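Local atomic coordinates of SSO1986 (Sulfolobus solfataricus, PDB entry 2X5Q), a protein that belongs to the Cmr7 family and forms part of the CRISPR-associated CMR ribonucleoprotein complex, which serves adaptive immunity against viruses and other mobile genetic elements. Residues 26-31 and 36-41; 82-87 and 157-162. All coordinates share one frame; numbering follows the deposited sequence.

In the fold
Contact 1 comes first along the chain and is complete before contact 2 opens: it pairs two neighbouring strands, 27-29 and 35-38, of a four-stranded antiparallel sheet. Contact 2 joins partners 70 residues apart, strand 80-86 of the larger mixed sheet and the end of helix 148-162. Their centres lie about 8 Å apart, and they touch. N39 ND2 probably hydrogen-bonds S87 OG, Q40 NE2 probably bonds K161 O, and the CB of Y38 packs on CD1 of I86. The chain turns a corner at S87 and continues into strand 88-92, the neighbour of 35-38, so the two sheets and the helix meet around Y38 and I162.

Contact 1: residues 26-31 and 36-41; sequences NQIKIG and IEYNQN
The CB of N26 lies over one face of the Y38 ring, 4.0 Å from the ring centroid and offset toward the rim, a CH-pi contact. With CG of Y38 between the backbone N and the carbonyl carbon (chi1 64°), the ring is turned toward N26, just ahead of strand 27-29. I28 meets the same ring obliquely, its CD1 3.9 Å from CD2 of Y38, the two side chains crossing at about a right angle. At the far end of the ring the hydroxyl of Y38 donates to OE1 of Q40, a second hold on the ring beside the packing.

N26 is bound to Y38 through both backbone and side chain. Its carbonyl O accepts from N of Y38 at 3.1 Å, while ND2 donates to O of Y38 at 2.8 Å, tilted modestly from the plane of that carbonyl. An asparagine suits this spot, being short enough for its amide to turn back onto a backbone carbonyl and comparatively tolerant of the left-handed backbone here (phi 43°, psi 34°); ND2 also lies 3.3 Å from CG of E37. Between these strands the ladder is that of an antiparallel beta hairpin, 27-29 with 35-38. Q27 and E37 form the non-hydrogen-bonded pair, and I28 and I36 the hydrogen-bonded one, with I28 N to I36 O at 2.8 Å and I36 N to I28 O at 2.9 Å.

The polar Q27 and E37 share one face, partly exposed, where both also touch L91 of strand 88-92. Branched I28 and I36 point from the other face into the interior, I28 onto L14 and I162, I36 onto V12, where beta-branched hydrocarbon suits both the extended backbone and the buried setting.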
ATOM      1  N   ASN A  26     -21.992  21.345  -3.209  1.00 47.78           N
ATOM      2  CA  ASN A  26     -20.857  20.613  -3.787  1.00 44.82           C
ATOM      3  C   ASN A  26     -19.915  19.889  -2.820  1.00 42.61           C
ATOM      4  O   ASN A  26     -18.728  19.760  -3.096  1.00 41.39           O
ATOM      5  CB  ASN A  26     -20.069  21.483  -4.813  1.00 44.76           C
ATOM      6  CG  ASN A  26     -19.235  22.604  -4.172  1.00 47.05           C
ATOM      7  OD1 ASN A  26     -19.643  23.235  -3.198  1.00 49.79           O
ATOM      8  ND2 ASN A  26     -18.070  22.877  -4.758  1.00 45.96           N
ATOM      9  N   GLN A  27     -20.459  19.375  -1.717  1.00 42.18           N
ATOM     10  CA  GLN A  27     -19.662  18.616  -0.755  1.00 40.57           C
ATOM     11  C   GLN A  27     -20.229  17.228  -0.486  1.00 38.57           C
ATOM     12  O   GLN A  27     -21.437  17.024  -0.422  1.00 39.25           O
ATOM     13  CB  GLN A  27     -19.569  19.365   0.569  1.00 42.35           C
ATOM     14  CG  GLN A  27     -18.675  20.578   0.530  1.00 44.11           C
ATOM     15  CD  GLN A  27     -18.726  21.354   1.832  1.00 47.09           C
ATOM     16  OE1 GLN A  27     -18.822  20.766   2.912  1.00 51.62           O
ATOM     17  NE2 GLN A  27     -18.654  22.673   1.740  1.00 48.51           N
ATOM     18  N   ILE A  28     -19.331  16.280  -0.286  1.00 36.03           N
ATOM     19  CA  ILE A  28     -19.709  14.919   0.019  1.00 34.87           C
ATOM     20  C   ILE A  28     -19.069  14.546   1.350  1.00 34.26           C
ATOM     21  O   ILE A  28     -17.845  14.599   1.486  1.00 32.86           O
ATOM     22  CB  ILE A  28     -19.229  13.983  -1.084  1.00 32.66           C
ATOM     23  CG1 ILE A  28     -19.923  14.351  -2.402  1.00 33.09           C
ATOM     24  CG2 ILE A  28     -19.506  12.507  -0.726  1.00 31.96           C
ATOM     25  CD1 ILE A  28     -19.180  13.923  -3.612  1.00 32.26           C
ATOM     26  N   LYS A  29     -19.909  14.211   2.326  1.00 34.76           N
ATOM     27  CA  LYS A  29     -19.445  13.671   3.593  1.00 35.07           C
ATOM     28  C   LYS A  29     -19.073  12.205   3.376  1.00 33.09           C
ATOM     29  O   LYS A  29     -19.915  11.399   2.977  1.00 31.97           O
ATOM     30  CB  LYS A  29     -20.539  13.799   4.655  1.00 37.37           C
ATOM     31  CG  LYS A  29     -20.217  13.139   5.991  1.00 38.07           C
ATOM     32  CD  LYS A  29     -21.118  13.665   7.112  1.00 41.22           C
ATOM     33  CE  LYS A  29     -20.952  12.844   8.387  1.00 42.87           C
ATOM     34  NZ  LYS A  29     -21.720  13.412   9.548  1.00 45.26           N
ATOM     35  N   ILE A  30     -17.805  11.864   3.608  1.00 31.71           N
ATOM     36  CA  ILE A  30     -17.368  10.479   3.502  1.00 30.32           C
ATOM     37  C   ILE A  30     -17.611   9.766   4.822  1.00 31.38           C
ATOM     38  O   ILE A  30     -18.043   8.610   4.852  1.00 32.18           O
ATOM     39  CB  ILE A  30     -15.893  10.386   3.119  1.00 29.15           C
ATOM     40  CG1 ILE A  30     -15.644  11.155   1.834  1.00 28.66           C
ATOM     41  CG2 ILE A  30     -15.477   8.919   2.890  1.00 27.83           C
ATOM     42  CD1 ILE A  30     -14.209  11.096   1.410  1.00 29.49           C
ATOM     43  N   GLY A  31     -17.335  10.462   5.917  1.00 31.75           N
ATOM     44  CA  GLY A  31     -17.713   9.996   7.232  1.00 32.66           C
ATOM     45  C   GLY A  31     -17.601  11.141   8.204  1.00 34.08           C
ATOM     46  O   GLY A  31     -17.492  12.301   7.790  1.00 34.36           O
ATOM     47  N   ILE A  36     -15.315  16.014   1.461  1.00 31.75           N
ATOM     48  CA  ILE A  36     -14.706  16.305   0.172  1.00 31.40           C
ATOM     49  C   ILE A  36     -15.565  17.340  -0.563  1.00 32.85           C
ATOM     50  O   ILE A  36     -16.785  17.322  -0.463  1.00 34.26           O
ATOM     51  CB  ILE A  36     -14.570  14.991  -0.630  1.00 29.92           C
ATOM     52  CG1 ILE A  36     -13.385  14.191  -0.080  1.00 29.60           C
ATOM     53  CG2 ILE A  36     -14.405  15.244  -2.136  1.00 29.85           C
ATOM     54  CD1 ILE A  36     -13.188  12.834  -0.742  1.00 28.38           C
ATOM     55  N   GLU A  37     -14.915  18.279  -1.236  1.00 33.19           N
ATOM     56  CA  GLU A  37     -15.579  19.222  -2.120  1.00 34.19           C
ATOM     57  C   GLU A  37     -15.198  18.834  -3.536  1.00 33.07           C
ATOM     58  O   GLU A  37     -14.093  18.368  -3.773  1.00 32.71           O
ATOM     59  CB  GLU A  37     -15.102  20.642  -1.824  1.00 36.22           C
ATOM     60  CG  GLU A  37     -15.837  21.727  -2.594  1.00 38.03           C
ATOM     61  CD  GLU A  37     -15.247  23.115  -2.394  1.00 40.09           C
ATOM     62  OE1 GLU A  37     -14.038  23.308  -2.644  1.00 41.12           O
ATOM     63  OE2 GLU A  37     -16.014  24.024  -2.019  1.00 43.54           O
ATOM     64  N   TYR A  38     -16.107  18.991  -4.479  1.00 33.43           N
ATOM     65  CA  TYR A  38     -15.766  18.761  -5.877  1.00 32.02           C
ATOM     66  C   TYR A  38     -16.051  20.020  -6.686  1.00 33.47           C
ATOM     67  O   TYR A  38     -16.879  20.873  -6.313  1.00 33.88           O
ATOM     68  CB  TYR A  38     -16.500  17.552  -6.436  1.00 30.73           C
ATOM     69  CG  TYR A  38     -17.979  17.751  -6.461  1.00 31.72           C
ATOM     70  CD1 TYR A  38     -18.585  18.365  -7.548  1.00 32.96           C
ATOM     71  CD2 TYR A  38     -18.778  17.366  -5.380  1.00 31.69           C
ATOM     72  CE1 TYR A  38     -19.930  18.583  -7.574  1.00 34.28           C
ATOM     73  CE2 TYR A  38     -20.148  17.595  -5.396  1.00 33.64           C
ATOM     74  CZ  TYR A  38     -20.710  18.203  -6.500  1.00 34.01           C
ATOM     75  OH  TYR A  38     -22.046  18.445  -6.562  1.00 36.79           O
ATOM     76  N   ASN A  39     -15.326  20.145  -7.784  1.00 33.03           N
ATOM     77  CA  ASN A  39     -15.469  21.293  -8.649  1.00 34.80           C
ATOM     78  C   ASN A  39     -16.544  20.944  -9.674  1.00 34.74           C
ATOM     79  O   ASN A  39     -16.372  20.023 -10.473  1.00 32.15           O
ATOM     80  CB  ASN A  39     -14.122  21.620  -9.289  1.00 34.77           C
ATOM     81  CG  ASN A  39     -13.038  21.958  -8.245  1.00 35.43           C
ATOM     82  OD1 ASN A  39     -13.254  22.781  -7.349  1.00 36.69           O
ATOM     83  ND2 ASN A  39     -11.860  21.336  -8.377  1.00 33.50           N
ATOM     84  N   GLN A  40     -17.673  21.649  -9.612  1.00 36.59           N
ATOM     85  CA  GLN A  40     -18.820  21.349 -10.474  1.00 37.43           C
ATOM     86  C   GLN A  40     -18.443  21.438 -11.958  1.00 37.91           C
ATOM     87  O   GLN A  40     -18.965  20.696 -12.777  1.00 37.48           O
ATOM     88  CB  GLN A  40     -20.013  22.279 -10.168  1.00 39.50           C
ATOM     89  CG  GLN A  40     -21.342  21.819 -10.768  1.00 40.34           C
ATOM     90  CD  GLN A  40     -21.777  20.437 -10.287  1.00 41.40           C
ATOM     91  OE1 GLN A  40     -22.109  20.254  -9.114  1.00 43.77           O
ATOM     92  NE2 GLN A  40     -21.790  19.460 -11.197  1.00 39.61           N
ATOM     93  N   ASN A  41     -17.532  22.346 -12.300  1.00 39.29           N
ATOM     94  CA  ASN A  41     -17.062  22.464 -13.672  1.00 40.04           C
ATOM     95  C   ASN A  41     -15.631  21.971 -13.855  1.00 39.35           C
ATOM     96  O   ASN A  41     -14.978  22.350 -14.821  1.00 40.80           O
ATOM     97  CB  ASN A  41     -17.185  23.918 -14.140  1.00 42.53           C
ATOM     98  CG  ASN A  41     -18.602  24.444 -14.023  1.00 44.67           C
ATOM     99  OD1 ASN A  41     -18.847  25.459 -13.380  1.00 48.24           O
ATOM    100  ND2 ASN A  41     -19.541  23.742 -14.630  1.00 44.42           N
TER

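Contact 2: residues 82-87 and 157-162; sequences KGILIS and NVLAKI
I84 and I162 reach toward each other tip to tip, their CD1 methyls 4.1 Å apart, between strand 80-86 and the end of helix 148-162. The axes of the short segments stay 12.2 Å apart at their closest, a distance that long aliphatic side chains span well. On the strand, I84 and I86 adopt the same uncommon conformation: CG1 stands between the backbone N and the carbonyl carbon (chi1 55° in I84 and 62° in I86), and the chain then runs extended to CD1. This carries both terminal methyls out toward the helix, from residues two apart and therefore on one face of the strand.

The helix replies with I162, whose CG1 lies opposite the carbonyl carbon and whose CD1 rests against both strand methyls, at the apex of a triangle with them. It is 4.0 Å from CD1 of I86, and these two side chains cross at about a right angle. L159 comes in one turn earlier, its CD2 branch 3.9 Å from CD1 of I84 in an oblique crossing; it also touches L178 and V182 of helix 172-185, as a forked side chain between two partners well can. Strand 11-15 adds to the surroundings, with L14 against I84, I86 and I162.

The geometry is that of a helix packed on the face of a beta-sheet, the two segments running nearly parallel at 21°. All four touching residues are buried and meet through methyl groups alone, so the cohesion here is dispersion and hydrophobic burial; within this contact the fit rests on side-chain shape, while the helix end gains a directional hold elsewhere, through Q40.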
ATOM      1  N   LYS A  82     -12.549   0.850  -3.277  1.00 22.22           N
ATOM      2  CA  LYS A  82     -12.698   1.474  -4.588  1.00 21.87           C
ATOM      3  C   LYS A  82     -13.361   2.842  -4.456  1.00 22.24           C
ATOM      4  O   LYS A  82     -14.068   3.123  -3.483  1.00 21.68           O
ATOM      5  CB  LYS A  82     -13.521   0.580  -5.509  1.00 23.34           C
ATOM      6  CG  LYS A  82     -12.931  -0.846  -5.675  1.00 23.64           C
ATOM      7  CD  LYS A  82     -13.753  -1.682  -6.622  1.00 24.70           C
ATOM      8  CE  LYS A  82     -13.823  -3.132  -6.185  1.00 25.93           C
ATOM      9  NZ  LYS A  82     -14.608  -3.944  -7.167  1.00 27.32           N
ATOM     10  N   GLY A  83     -13.086   3.704  -5.428  1.00 22.16           N
ATOM     11  CA  GLY A  83     -13.667   5.024  -5.467  1.00 22.39           C
ATOM     12  C   GLY A  83     -13.493   5.674  -6.823  1.00 22.68           C
ATOM     13  O   GLY A  83     -12.931   5.083  -7.777  1.00 23.36           O
ATOM     14  N   ILE A  84     -14.004   6.886  -6.929  1.00 22.69           N
ATOM     15  CA  ILE A  84     -13.871   7.633  -8.164  1.00 23.03           C
ATOM     16  C   ILE A  84     -12.877   8.736  -7.906  1.00 23.17           C
ATOM     17  O   ILE A  84     -12.628   9.110  -6.747  1.00 22.84           O
ATOM     18  CB  ILE A  84     -15.217   8.183  -8.680  1.00 23.57           C
ATOM     19  CG1 ILE A  84     -15.931   9.034  -7.623  1.00 22.70           C
ATOM     20  CG2 ILE A  84     -16.109   7.026  -9.161  1.00 23.44           C
ATOM     21  CD1 ILE A  84     -17.143   9.745  -8.170  1.00 25.27           C
ATOM     22  N   LEU A  85     -12.296   9.229  -8.993  1.00 23.48           N
ATOM     23  CA  LEU A  85     -11.397  10.343  -8.940  1.00 23.61           C
ATOM     24  C   LEU A  85     -12.089  11.505  -9.622  1.00 24.21           C
ATOM     25  O   LEU A  85     -12.503  11.406 -10.791  1.00 25.04           O
ATOM     26  CB  LEU A  85     -10.089  10.022  -9.649  1.00 24.14           C
ATOM     27  CG  LEU A  85      -9.144   9.058  -8.941  1.00 25.04           C
ATOM     28  CD1 LEU A  85      -8.086   8.570  -9.927  1.00 24.52           C
ATOM     29  CD2 LEU A  85      -8.499   9.707  -7.689  1.00 24.33           C
ATOM     30  N   ILE A  86     -12.229  12.600  -8.886  1.00 23.79           N
ATOM     31  CA  ILE A  86     -12.933  13.773  -9.370  1.00 24.64           C
ATOM     32  C   ILE A  86     -12.119  15.009  -9.055  1.00 25.18           C
ATOM     33  O   ILE A  86     -11.329  14.993  -8.124  1.00 23.62           O
ATOM     34  CB  ILE A  86     -14.332  13.885  -8.742  1.00 25.37           C
ATOM     35  CG1 ILE A  86     -14.254  14.056  -7.209  1.00 25.49           C
ATOM     36  CG2 ILE A  86     -15.182  12.635  -9.125  1.00 23.33           C
ATOM     37  CD1 ILE A  86     -15.611  14.159  -6.539  1.00 25.75           C
ATOM     38  N   SER A  87     -12.304  16.070  -9.842  1.00 26.09           N
ATOM     39  CA  SER A  87     -11.665  17.350  -9.549  1.00 27.67           C
ATOM     40  C   SER A  87     -12.257  17.959  -8.283  1.00 28.26           C
ATOM     41  O   SER A  87     -13.468  18.210  -8.188  1.00 28.01           O
ATOM     42  CB  SER A  87     -11.790  18.331 -10.712  1.00 28.68           C
ATOM     43  OG  SER A  87     -11.360  19.607 -10.299  1.00 29.77           O
ATOM     44  N   ASN A 157     -28.234  10.900  -5.408  1.00 35.65           N
ATOM     45  CA  ASN A 157     -27.805  12.002  -4.562  1.00 35.82           C
ATOM     46  C   ASN A 157     -26.342  12.353  -4.722  1.00 33.80           C
ATOM     47  O   ASN A 157     -25.953  13.447  -4.349  1.00 34.57           O
ATOM     48  CB  ASN A 157     -28.045  11.680  -3.080  1.00 37.05           C
ATOM     49  CG  ASN A 157     -29.512  11.642  -2.708  1.00 40.17           C
ATOM     50  OD1 ASN A 157     -30.389  11.974  -3.508  1.00 40.55           O
ATOM     51  ND2 ASN A 157     -29.787  11.243  -1.466  1.00 41.34           N
ATOM     52  N   VAL A 158     -25.520  11.433  -5.224  1.00 32.05           N
ATOM     53  CA  VAL A 158     -24.083  11.701  -5.341  1.00 30.69           C
ATOM     54  C   VAL A 158     -23.658  11.838  -6.799  1.00 29.40           C
ATOM     55  O   VAL A 158     -23.304  12.936  -7.224  1.00 29.34           O
ATOM     56  CB  VAL A 158     -23.242  10.657  -4.576  1.00 29.71           C
ATOM     57  CG1 VAL A 158     -21.747  10.874  -4.792  1.00 30.06           C
ATOM     58  CG2 VAL A 158     -23.574  10.730  -3.105  1.00 30.24           C
ATOM     59  N   LEU A 159     -23.703  10.752  -7.567  1.00 28.80           N
ATOM     60  CA  LEU A 159     -23.261  10.806  -8.969  1.00 28.68           C
ATOM     61  C   LEU A 159     -24.094  11.785  -9.820  1.00 29.32           C
ATOM     62  O   LEU A 159     -23.561  12.467 -10.714  1.00 30.42           O
ATOM     63  CB  LEU A 159     -23.266   9.408  -9.607  1.00 28.36           C
ATOM     64  CG  LEU A 159     -22.319   8.346  -9.034  1.00 29.27           C
ATOM     65  CD1 LEU A 159     -22.285   7.107  -9.924  1.00 29.61           C
ATOM     66  CD2 LEU A 159     -20.910   8.895  -8.829  1.00 29.03           C
ATOM     67  N   ALA A 160     -25.384  11.869  -9.532  1.00 30.29           N
ATOM     68  CA  ALA A 160     -26.282  12.779 -10.229  1.00 31.20           C
ATOM     69  C   ALA A 160     -26.024  14.242  -9.876  1.00 31.44           C
ATOM     70  O   ALA A 160     -26.454  15.137 -10.604  1.00 32.02           O
ATOM     71  CB  ALA A 160     -27.729  12.419  -9.932  1.00 32.66           C
ATOM     72  N   LYS A 161     -25.332  14.495  -8.767  1.00 31.02           N
ATOM     73  CA  LYS A 161     -24.939  15.857  -8.428  1.00 31.54           C
ATOM     74  C   LYS A 161     -23.594  16.217  -9.059  1.00 29.89           C
ATOM     75  O   LYS A 161     -23.474  17.285  -9.697  1.00 30.90           O
ATOM     76  CB  LYS A 161     -24.933  16.073  -6.911  1.00 33.37           C
ATOM     77  CG  LYS A 161     -26.323  16.117  -6.280  1.00 36.37           C
ATOM     78  CD  LYS A 161     -27.447  16.540  -7.266  1.00 39.71           C
ATOM     79  CE  LYS A 161     -28.860  16.390  -6.690  1.00 42.82           C
ATOM     80  NZ  LYS A 161     -29.206  14.966  -6.323  1.00 43.68           N
ATOM     81  N   ILE A 162     -22.614  15.329  -8.914  1.00 27.58           N
ATOM     82  CA  ILE A 162     -21.287  15.533  -9.480  1.00 26.87           C
ATOM     83  C   ILE A 162     -21.389  15.605 -11.001  1.00 26.37           C
ATOM     84  O   ILE A 162     -20.852  16.513 -11.612  1.00 26.89           O
ATOM     85  CB  ILE A 162     -20.282  14.402  -9.090  1.00 25.52           C
ATOM     86  CG1 ILE A 162     -20.126  14.272  -7.572  1.00 26.45           C
ATOM     87  CG2 ILE A 162     -18.899  14.682  -9.669  1.00 24.71           C
ATOM     88  CD1 ILE A 162     -19.383  12.982  -7.129  1.00 25.06           C
TER